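Kojibiose phosphorylase (Gut metagenome, PDB 6W0P) is a phosphorylase of glycoside hydrolase family 65, with a beta-rich N-terminal domain joined to a helical catalytic domain. Local coordinates at residues 113-118 with 122-127. Residues are numbered along the deposited sequence; the frame is centred on the assembly and turned at random.
Sequences FKRILD and GLYQRT
Arg115 and Tyr124 meet diagonally on the buried face of two antiparallel strands, each two residues from the other's direct partner. With CG anti to the backbone N (chi1 -155°), the arginine chain leaves CB toward the tyrosine: Arg115 CG lies 3.6 Å from Tyr124 CE1, and Arg115 CD comes to the ring edge, in its plane, 3.4 Å from Tyr124 OH. A bend at chi3 (-62°) carries NE and CZ past the hydroxyl and brings Arg115 NH1 to it, donating a somewhat bent hydrogen bond (3.1 Å) to Tyr124 OH, which lies 23° out of the guanidinium plane. NE makes a salt bridge with Glu18, while Phe33 makes a cation-pi contact with the group; together these partners should restrict its rotation. On the same face the Phe113 ring packs against the aliphatic part of Arg126, CZ to CD 3.9 Å, and the guanidinium beyond reaches Glu48 and Asp47. Ile116 and Gln125 lie side by side on the other face, joined by two backbone bonds, as are Lys114 and Thr127. Gly122 N closes the turn on Asp118 O at 2.8 Å. The whole is a beta hairpin within the large antiparallel sheet of the family 65 N-terminal domain.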
loop_
_atom_site.group_PDB
_atom_site.type_symbol
_atom_site.label_atom_id
_atom_site.label_comp_id
_atom_site.label_asym_id
_atom_site.label_seq_id
_atom_site.Cartn_x
_atom_site.Cartn_y
_atom_site.Cartn_z
ATOM N N PHE A 113 -26.453 11.239 39.841
ATOM C CA PHE A 113 -26.356 10.407 38.615
ATOM C C PHE A 113 -25.800 9.045 39.027
ATOM O O PHE A 113 -24.808 8.979 39.770
ATOM C CB PHE A 113 -25.431 11.073 37.594
ATOM C CG PHE A 113 -25.202 10.333 36.303
ATOM C CD1 PHE A 113 -24.285 9.304 36.229
ATOM C CD2 PHE A 113 -25.828 10.735 35.140
ATOM C CE1 PHE A 113 -24.063 8.634 35.040
ATOM C CE2 PHE A 113 -25.611 10.060 33.948
ATOM C CZ PHE A 113 -24.724 9.015 33.900
ATOM N N LYS A 114 -26.420 7.979 38.546
ATOM C CA LYS A 114 -25.922 6.604 38.772
ATOM C C LYS A 114 -26.283 5.798 37.526
ATOM O O LYS A 114 -27.435 5.911 37.091
ATOM C CB LYS A 114 -26.507 6.070 40.085
ATOM C CG LYS A 114 -26.121 4.649 40.445
ATOM C CD LYS A 114 -26.492 4.306 41.876
ATOM C CE LYS A 114 -25.926 2.985 42.361
ATOM N NZ LYS A 114 -25.649 3.012 43.823
ATOM N N ARG A 115 -25.299 5.100 36.955
ATOM C CA ARG A 115 -25.430 4.185 35.788
ATOM C C ARG A 115 -25.194 2.748 36.275
ATOM O O ARG A 115 -24.172 2.525 36.957
ATOM C CB ARG A 115 -24.389 4.561 34.732
ATOM C CG ARG A 115 -24.772 4.162 33.323
ATOM C CD ARG A 115 -23.600 4.081 32.368
ATOM N NE ARG A 115 -22.914 5.349 32.183
ATOM C CZ ARG A 115 -22.910 6.091 31.078
ATOM N NH1 ARG A 115 -23.572 5.740 29.994
ATOM N NH2 ARG A 115 -22.215 7.209 31.063
ATOM N N ILE A 116 -26.087 1.814 35.947
ATOM C CA ILE A 116 -26.011 0.398 36.419
ATOM C C ILE A 116 -26.207 -0.563 35.249
ATOM O O ILE A 116 -27.206 -0.443 34.533
ATOM C CB ILE A 116 -27.046 0.113 37.515
ATOM C CG1 ILE A 116 -26.904 1.100 38.672
ATOM C CG2 ILE A 116 -26.929 -1.330 37.983
ATOM C CD1 ILE A 116 -28.035 1.048 39.677
ATOM N N LEU A 117 -25.292 -1.515 35.083
ATOM C CA LEU A 117 -25.531 -2.703 34.229
ATOM C C LEU A 117 -25.640 -3.882 35.195
ATOM O O LEU A 117 -24.692 -4.110 35.969
ATOM C CB LEU A 117 -24.396 -2.839 33.214
ATOM C CG LEU A 117 -24.383 -4.143 32.406
ATOM C CD1 LEU A 117 -25.593 -4.234 31.504
ATOM C CD2 LEU A 117 -23.121 -4.269 31.577
ATOM N N ASP A 118 -26.776 -4.566 35.221
ATOM C CA ASP A 118 -26.945 -5.754 36.097
ATOM C C ASP A 118 -26.547 -7.004 35.303
ATOM O O ASP A 118 -27.255 -7.384 34.377
ATOM C CB ASP A 118 -28.366 -5.837 36.646
ATOM C CG ASP A 118 -28.450 -6.747 37.849
ATOM O OD1 ASP A 118 -27.785 -7.804 37.805
ATOM O OD2 ASP A 118 -29.161 -6.365 38.832
ATOM N N GLY A 122 -29.165 -8.179 32.429
ATOM C CA GLY A 122 -28.912 -7.310 31.280
ATOM C C GLY A 122 -29.754 -6.056 31.418
ATOM O O GLY A 122 -29.956 -5.405 30.418
ATOM N N LEU A 123 -30.221 -5.754 32.633
ATOM C CA LEU A 123 -30.938 -4.497 32.932
ATOM C C LEU A 123 -29.904 -3.373 32.918
ATOM O O LEU A 123 -28.880 -3.460 33.652
ATOM C CB LEU A 123 -31.658 -4.559 34.282
ATOM C CG LEU A 123 -32.302 -3.226 34.674
ATOM C CD1 LEU A 123 -33.307 -2.819 33.615
ATOM C CD2 LEU A 123 -32.978 -3.282 36.036
ATOM N N TYR A 124 -30.121 -2.397 32.046
ATOM C CA TYR A 124 -29.289 -1.182 31.947
ATOM C C TYR A 124 -30.169 -0.032 32.439
ATOM O O TYR A 124 -31.256 0.194 31.873
ATOM C CB TYR A 124 -28.732 -1.013 30.532
ATOM C CG TYR A 124 -28.014 0.298 30.367
ATOM C CD1 TYR A 124 -26.929 0.599 31.163
ATOM C CD2 TYR A 124 -28.458 1.262 29.486
ATOM C CE1 TYR A 124 -26.276 1.813 31.068
ATOM C CE2 TYR A 124 -27.827 2.494 29.393
ATOM C CZ TYR A 124 -26.729 2.770 30.185
ATOM O OH TYR A 124 -26.096 3.979 30.129
ATOM N N GLN A 125 -29.722 0.634 33.502
ATOM C CA GLN A 125 -30.509 1.633 34.254
ATOM C C GLN A 125 -29.638 2.866 34.444
ATOM O O GLN A 125 -28.470 2.731 34.857
ATOM C CB GLN A 125 -30.964 1.061 35.597
ATOM C CG GLN A 125 -32.302 1.587 36.068
ATOM C CD GLN A 125 -32.695 1.021 37.410
ATOM O OE1 GLN A 125 -32.030 1.266 38.417
ATOM N NE2 GLN A 125 -33.787 0.263 37.436
ATOM N N ARG A 126 -30.211 4.022 34.146
ATOM C CA ARG A 126 -29.570 5.334 34.362
ATOM C C ARG A 126 -30.558 6.169 35.166
ATOM O O ARG A 126 -31.723 6.267 34.733
ATOM C CB ARG A 126 -29.161 5.935 33.016
ATOM C CG ARG A 126 -27.996 6.911 33.093
ATOM C CD ARG A 126 -27.477 7.273 31.714
ATOM N NE ARG A 126 -28.573 7.434 30.762
ATOM C CZ ARG A 126 -29.029 8.597 30.286
ATOM N NH1 ARG A 126 -28.477 9.744 30.643
ATOM N NH2 ARG A 126 -30.049 8.601 29.440
ATOM N N THR A 127 -30.109 6.690 36.310
ATOM C CA THR A 127 -30.897 7.554 37.225
ATOM C C THR A 127 -30.164 8.901 37.371
ATOM O O THR A 127 -28.930 8.911 37.396
ATOM C CB THR A 127 -31.126 6.814 38.550
ATOM O OG1 THR A 127 -31.781 5.562 38.290
ATOM C CG2 THR A 127 -31.936 7.619 39.538
#